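Exo-poly-alpha-D-galacturonosidase (Thermotoga maritima, PDB 3JUR) probably hydrolyses glycosidic bonds of polygalacturonate, the acidic backbone of pectin, as a hyperthermoactive exopolygalacturonase of glycosyl hydrolase family 28. Local coordinates at residues G297-G302 with R324-K329; S352-R357 with A389-G394. All blocks are in the same frame, centred on the assembly; numbering follows the deposited sequence.

Interaction 1: G297-G302 with R324-K329; sequences GGLVIG and RALRLK
Leu299 lies beside Leu326, Val300 beside Arg327 and Ile301 beside Leu328, the in-register ladder between successive coils of a parallel beta-helix, the pectin-lyase-like fold of family 28. Backbone hydrogen bonds alternate between the strands, among them Ile301 N to Arg327 O at 2.7 Å, with Lys329 N to Ile301 O closing the ladder. Leucines and isoleucine share one face. Leu299 CD2 meets Leu326 CD1 at 3.8 Å, side by side and pointing the same way. Ile301 and Leu328 turn CG1 and CG beside the backbone N, which brings these two carbons to 3.9 Å. Phe343 and Met338 of strand 337-349 pack against this face.

The other face carries Val300 with the aliphatic shafts of Arg327 and Lys329, whose charged ends reach beyond it. The extended Arg327 chain lays CD against Val300 CG1 at 4.0 Å, and its NH1 forms a salt bridge with Asp261, consistent with a place beside the family 28 active site. The Arg327 guanidinium is sandwiched: Lys329 CD sits over the centre of one face and Arg324 NH1, which donates to His296 O, over the other. A bend in Lys329 (chi3 -88°) folds its end across Val300, with CE 3.8 Å from Val300 CG1 and NZ paired with Asp261. The same bend sets Lys329 CE 3.4 Å from Gly302 O, which also accepts from Lys266 NZ.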
loop_
_atom_site.group_PDB
_atom_site.type_symbol
_atom_site.label_atom_id
_atom_site.label_comp_id
_atom_site.label_asym_id
_atom_site.label_seq_id
_atom_site.Cartn_x
_atom_site.Cartn_y
_atom_site.Cartn_z
ATOM N N GLY D 297 11.649 4.422 26.778
ATOM C CA GLY D 297 11.211 3.140 26.254
ATOM C C GLY D 297 10.028 2.574 27.023
ATOM O O GLY D 297 9.925 2.742 28.242
ATOM N N GLY D 298 9.131 1.907 26.308
ATOM C CA GLY D 298 7.947 1.312 26.919
ATOM C C GLY D 298 8.287 0.000 27.603
ATOM O O GLY D 298 8.075 -0.155 28.810
ATOM N N LEU D 299 8.791 -0.947 26.814
ATOM C CA LEU D 299 9.350 -2.191 27.331
ATOM C C LEU D 299 10.818 -2.261 26.954
ATOM O O LEU D 299 11.165 -2.279 25.766
ATOM C CB LEU D 299 8.620 -3.426 26.792
ATOM C CG LEU D 299 9.166 -4.681 27.504
ATOM C CD1 LEU D 299 8.472 -4.919 28.871
ATOM C CD2 LEU D 299 9.123 -5.906 26.646
ATOM N N VAL D 300 11.678 -2.318 27.969
ATOM C CA VAL D 300 13.113 -2.236 27.763
ATOM C C VAL D 300 13.823 -3.445 28.374
ATOM O O VAL D 300 13.453 -3.912 29.457
ATOM C CB VAL D 300 13.673 -0.905 28.325
ATOM C CG1 VAL D 300 15.155 -0.721 27.980
ATOM C CG2 VAL D 300 12.886 0.264 27.781
ATOM N N ILE D 301 14.810 -3.977 27.656
ATOM C CA ILE D 301 15.692 -5.003 28.215
ATOM C C ILE D 301 17.118 -4.437 28.230
ATOM O O ILE D 301 17.585 -3.904 27.216
ATOM C CB ILE D 301 15.660 -6.360 27.421
ATOM C CG1 ILE D 301 14.246 -6.768 26.961
ATOM C CG2 ILE D 301 16.320 -7.470 28.239
ATOM C CD1 ILE D 301 13.266 -7.125 28.066
ATOM N N GLY D 302 17.790 -4.529 29.382
ATOM C CA GLY D 302 19.172 -4.057 29.525
ATOM C C GLY D 302 19.294 -2.634 30.053
ATOM O O GLY D 302 18.296 -2.038 30.461
ATOM N N ARG D 324 10.629 5.199 22.555
ATOM C CA ARG D 324 10.733 3.865 21.972
ATOM C C ARG D 324 9.689 2.952 22.590
ATOM O O ARG D 324 9.397 3.042 23.792
ATOM C CB ARG D 324 12.127 3.262 22.220
ATOM C CG ARG D 324 13.262 4.099 21.665
ATOM C CD ARG D 324 14.649 3.661 22.110
ATOM N NE ARG D 324 15.566 4.762 21.810
ATOM C CZ ARG D 324 15.786 5.799 22.611
ATOM N NH1 ARG D 324 15.199 5.864 23.811
ATOM N NH2 ARG D 324 16.604 6.765 22.217
ATOM N N ALA D 325 9.144 2.053 21.781
ATOM C CA ALA D 325 8.166 1.098 22.286
ATOM C C ALA D 325 8.871 -0.111 22.893
ATOM O O ALA D 325 8.615 -0.477 24.045
ATOM C CB ALA D 325 7.192 0.680 21.188
ATOM N N LEU D 326 9.762 -0.718 22.105
ATOM C CA LEU D 326 10.532 -1.885 22.517
ATOM C C LEU D 326 12.010 -1.569 22.303
ATOM O O LEU D 326 12.419 -1.161 21.212
ATOM C CB LEU D 326 10.137 -3.130 21.706
ATOM C CG LEU D 326 10.944 -4.429 21.918
ATOM C CD1 LEU D 326 10.808 -4.987 23.356
ATOM C CD2 LEU D 326 10.566 -5.503 20.910
ATOM N N ARG D 327 12.803 -1.779 23.347
ATOM C CA ARG D 327 14.214 -1.424 23.341
ATOM C C ARG D 327 15.053 -2.526 23.992
ATOM O O ARG D 327 14.829 -2.864 25.147
ATOM C CB ARG D 327 14.379 -0.106 24.100
ATOM C CG ARG D 327 15.748 0.542 24.001
ATOM C CD ARG D 327 15.801 1.752 24.922
ATOM N NE ARG D 327 16.922 2.626 24.584
ATOM C CZ ARG D 327 17.350 3.618 25.357
ATOM N NH1 ARG D 327 16.752 3.871 26.517
ATOM N NH2 ARG D 327 18.381 4.355 24.968
ATOM N N LEU D 328 15.997 -3.092 23.238
ATOM C CA LEU D 328 17.011 -3.996 23.794
ATOM C C LEU D 328 18.400 -3.342 23.704
ATOM O O LEU D 328 18.824 -2.910 22.626
ATOM C CB LEU D 328 16.989 -5.369 23.099
ATOM C CG LEU D 328 15.861 -6.364 23.439
ATOM C CD1 LEU D 328 14.485 -5.883 22.987
ATOM C CD2 LEU D 328 16.140 -7.730 22.844
ATOM N N LYS D 329 19.079 -3.245 24.852
ATOM C CA LYS D 329 20.388 -2.587 24.958
ATOM C C LYS D 329 21.414 -3.522 25.584
ATOM O O LYS D 329 21.154 -4.127 26.627
ATOM C CB LYS D 329 20.334 -1.358 25.877
ATOM C CG LYS D 329 19.116 -0.491 25.783
ATOM C CD LYS D 329 19.246 0.721 26.700
ATOM C CE LYS D 329 18.738 0.424 28.109
ATOM N NZ LYS D 329 18.593 1.682 28.906
#

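Interaction 2: S352-R357 with A389-G394; sequences SEEVIR and AVRIEG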
loop_
_atom_site.group_PDB
_atom_site.type_symbol
_atom_site.label_atom_id
_atom_site.label_comp_id
_atom_site.label_asym_id
_atom_site.label_seq_id
_atom_site.Cartn_x
_atom_site.Cartn_y
_atom_site.Cartn_z
ATOM N N SER D 352 8.615 8.900 19.259
ATOM C CA SER D 352 9.503 9.985 18.784
ATOM C C SER D 352 10.870 9.543 18.213
ATOM O O SER D 352 11.403 10.208 17.329
ATOM C CB SER D 352 9.701 11.051 19.860
ATOM O OG SER D 352 10.347 10.488 20.988
ATOM N N GLU D 353 11.430 8.444 18.711
ATOM C CA GLU D 353 12.744 7.972 18.242
ATOM C C GLU D 353 12.646 6.710 17.387
ATOM O O GLU D 353 12.583 6.806 16.163
ATOM C CB GLU D 353 13.721 7.770 19.414
ATOM C CG GLU D 353 14.038 9.062 20.181
ATOM C CD GLU D 353 14.816 10.080 19.344
ATOM O OE1 GLU D 353 15.676 9.671 18.540
ATOM O OE2 GLU D 353 14.566 11.291 19.486
ATOM N N GLU D 354 12.642 5.535 18.026
ATOM C CA GLU D 354 12.535 4.270 17.302
ATOM C C GLU D 354 11.417 3.438 17.889
ATOM O O GLU D 354 11.331 3.301 19.102
ATOM C CB GLU D 354 13.845 3.460 17.355
ATOM C CG GLU D 354 15.094 4.184 16.868
ATOM C CD GLU D 354 15.916 4.798 18.000
ATOM O OE1 GLU D 354 15.731 4.409 19.178
ATOM O OE2 GLU D 354 16.765 5.661 17.701
ATOM N N VAL D 355 10.566 2.872 17.037
ATOM C CA VAL D 355 9.488 2.028 17.519
ATOM C C VAL D 355 10.074 0.744 18.106
ATOM O O VAL D 355 9.727 0.341 19.217
ATOM C CB VAL D 355 8.450 1.700 16.412
ATOM C CG1 VAL D 355 7.357 0.780 16.965
ATOM C CG2 VAL D 355 7.840 2.974 15.827
ATOM N N ILE D 356 10.973 0.119 17.346
ATOM C CA ILE D 356 11.683 -1.088 17.762
ATOM C C ILE D 356 13.192 -0.829 17.646
ATOM O O ILE D 356 13.692 -0.494 16.573
ATOM C CB ILE D 356 11.272 -2.315 16.908
ATOM C CG1 ILE D 356 9.782 -2.642 17.113
ATOM C CG2 ILE D 356 12.136 -3.528 17.240
ATOM C CD1 ILE D 356 9.175 -3.461 15.970
ATOM N N ARG D 357 13.899 -0.978 18.764
ATOM C CA ARG D 357 15.321 -0.715 18.826
ATOM C C ARG D 357 16.070 -1.893 19.433
ATOM O O ARG D 357 15.771 -2.316 20.548
ATOM C CB ARG D 357 15.602 0.549 19.657
ATOM C CG ARG D 357 17.089 0.887 19.794
ATOM C CD ARG D 357 17.576 1.595 18.554
ATOM N NE ARG D 357 19.014 1.858 18.536
ATOM C CZ ARG D 357 19.618 2.899 19.105
ATOM N NH1 ARG D 357 20.933 3.029 18.997
ATOM N NH2 ARG D 357 18.929 3.801 19.790
ATOM N N ALA D 389 11.222 3.005 12.322
ATOM C CA ALA D 389 10.289 1.954 12.721
ATOM C C ALA D 389 11.094 0.814 13.339
ATOM O O ALA D 389 10.823 0.384 14.464
ATOM C CB ALA D 389 9.462 1.459 11.513
ATOM N N VAL D 390 12.088 0.335 12.598
ATOM C CA VAL D 390 12.940 -0.768 13.050
ATOM C C VAL D 390 14.422 -0.393 12.886
ATOM O O VAL D 390 14.893 -0.123 11.774
ATOM C CB VAL D 390 12.647 -2.081 12.287
ATOM C CG1 VAL D 390 13.530 -3.214 12.801
ATOM C CG2 VAL D 390 11.180 -2.475 12.394
ATOM N N ARG D 391 15.139 -0.361 14.007
ATOM C CA ARG D 391 16.564 -0.083 14.021
ATOM C C ARG D 391 17.269 -1.196 14.797
ATOM O O ARG D 391 17.123 -1.300 16.019
ATOM C CB ARG D 391 16.819 1.285 14.655
ATOM C CG ARG D 391 18.263 1.769 14.577
ATOM C CD ARG D 391 18.411 3.098 15.302
ATOM N NE ARG D 391 19.782 3.585 15.265
ATOM C CZ ARG D 391 20.191 4.756 15.755
ATOM N NH1 ARG D 391 19.340 5.588 16.352
ATOM N NH2 ARG D 391 21.470 5.091 15.652
ATOM N N ILE D 392 17.999 -2.051 14.073
ATOM C CA ILE D 392 18.628 -3.234 14.675
ATOM C C ILE D 392 20.110 -3.252 14.334
ATOM O O ILE D 392 20.486 -3.324 13.165
ATOM C CB ILE D 392 17.937 -4.564 14.233
ATOM C CG1 ILE D 392 16.494 -4.604 14.744
ATOM C CG2 ILE D 392 18.740 -5.802 14.729
ATOM C CD1 ILE D 392 15.619 -5.669 14.085
ATOM N N GLU D 393 20.947 -3.149 15.360
ATOM C CA GLU D 393 22.389 -3.096 15.149
ATOM C C GLU D 393 23.155 -4.103 16.011
ATOM O O GLU D 393 23.245 -3.970 17.246
ATOM C CB GLU D 393 22.904 -1.662 15.335
ATOM C CG GLU D 393 22.389 -0.728 14.241
ATOM C CD GLU D 393 22.539 0.753 14.560
ATOM O OE1 GLU D 393 23.370 1.411 13.890
ATOM O OE2 GLU D 393 21.832 1.262 15.459
ATOM N N GLY D 394 23.675 -5.123 15.341
ATOM C CA GLY D 394 24.527 -6.127 15.972
ATOM C C GLY D 394 26.001 -5.810 15.781
ATOM O O GLY D 394 26.372 -4.674 15.482
HETATM O O HOH W 1 20.433 0.185 17.275
HETATM O O HOH W 2 23.238 1.501 17.708
#
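Two like-charged groups stack here: the guanidinium of Arg357 lies flat on that of Arg391, planes 7° apart and centres 3.9 Å from each other. The carboxylates of Glu354 and Glu393 beside the pair probably offset the two like charges. Arg391 runs out fully extended, whereas Arg357 bends at its second torsion (chi2 81°), which turns its planar end over its neighbour and brings Arg357 NE to 3.5 Å from Arg391 CD.

Glu354 reaches both arginines. Its OE2 takes a salt bridge from Arg391 NH1 at 2.9 Å, lying near the guanidinium plane at the edge, although the nitrogen approaches from above a carboxylate turned 70° to that plane. OE1 receives Arg357 NH2 in a weak, long bond of 3.3 Å, and also pairs with Arg324. On the Glu393 side, OE2 of that residue accepts from Arg391 NE at 3.1 Å, while a water accepts from Arg357 NH1 and also lies within hydrogen-bonding distance of the same oxygen. Tyr388 adds a cation-pi contact to Arg391. A leucine in place of Arg391 would probably strip Glu354 OE2 and Glu393 OE2 of their shared cationic partner and leave the Arg357 guanidinium without the flat surface it rests on.

Beneath the charges, Ile356 N donates to Ala389 O at 2.9 Å and Ile356 O accepts from Arg391 N. Facing the other way, Ile356 CD1 approaches Val390 CG2 at 4.2 Å, and both residues pack on Ile405. Like residues stacked in register on adjacent coils, here Ile356 on Val390 inside and Arg357 on Arg391 outside, are characteristic of the parallel beta-helix.

In the fold
Interactions 1 and 2, with centres about 10 Å apart, are two steps of one sheet, whose strands 299-301, 327-329, 357-359 and 388-393 lie in that order. A single step, 327-329 to 357-359, separates them, and there Leu328 N probably donates to Arg357 O at 2.8 Å. A salt bridge also links them: Arg324 NE meets Glu354 OE1 at 2.7 Å. No ligand marks a site, but Arg327-Leu328-Lys329 resembles the Arg-Ile-Lys motif of family 28 active sites, Arg327 and Lys329 both pair with Asp261, and His296 lies alongside, so interaction 1 probably borders the catalytic cleft. Interaction 2 lies farther along the helix.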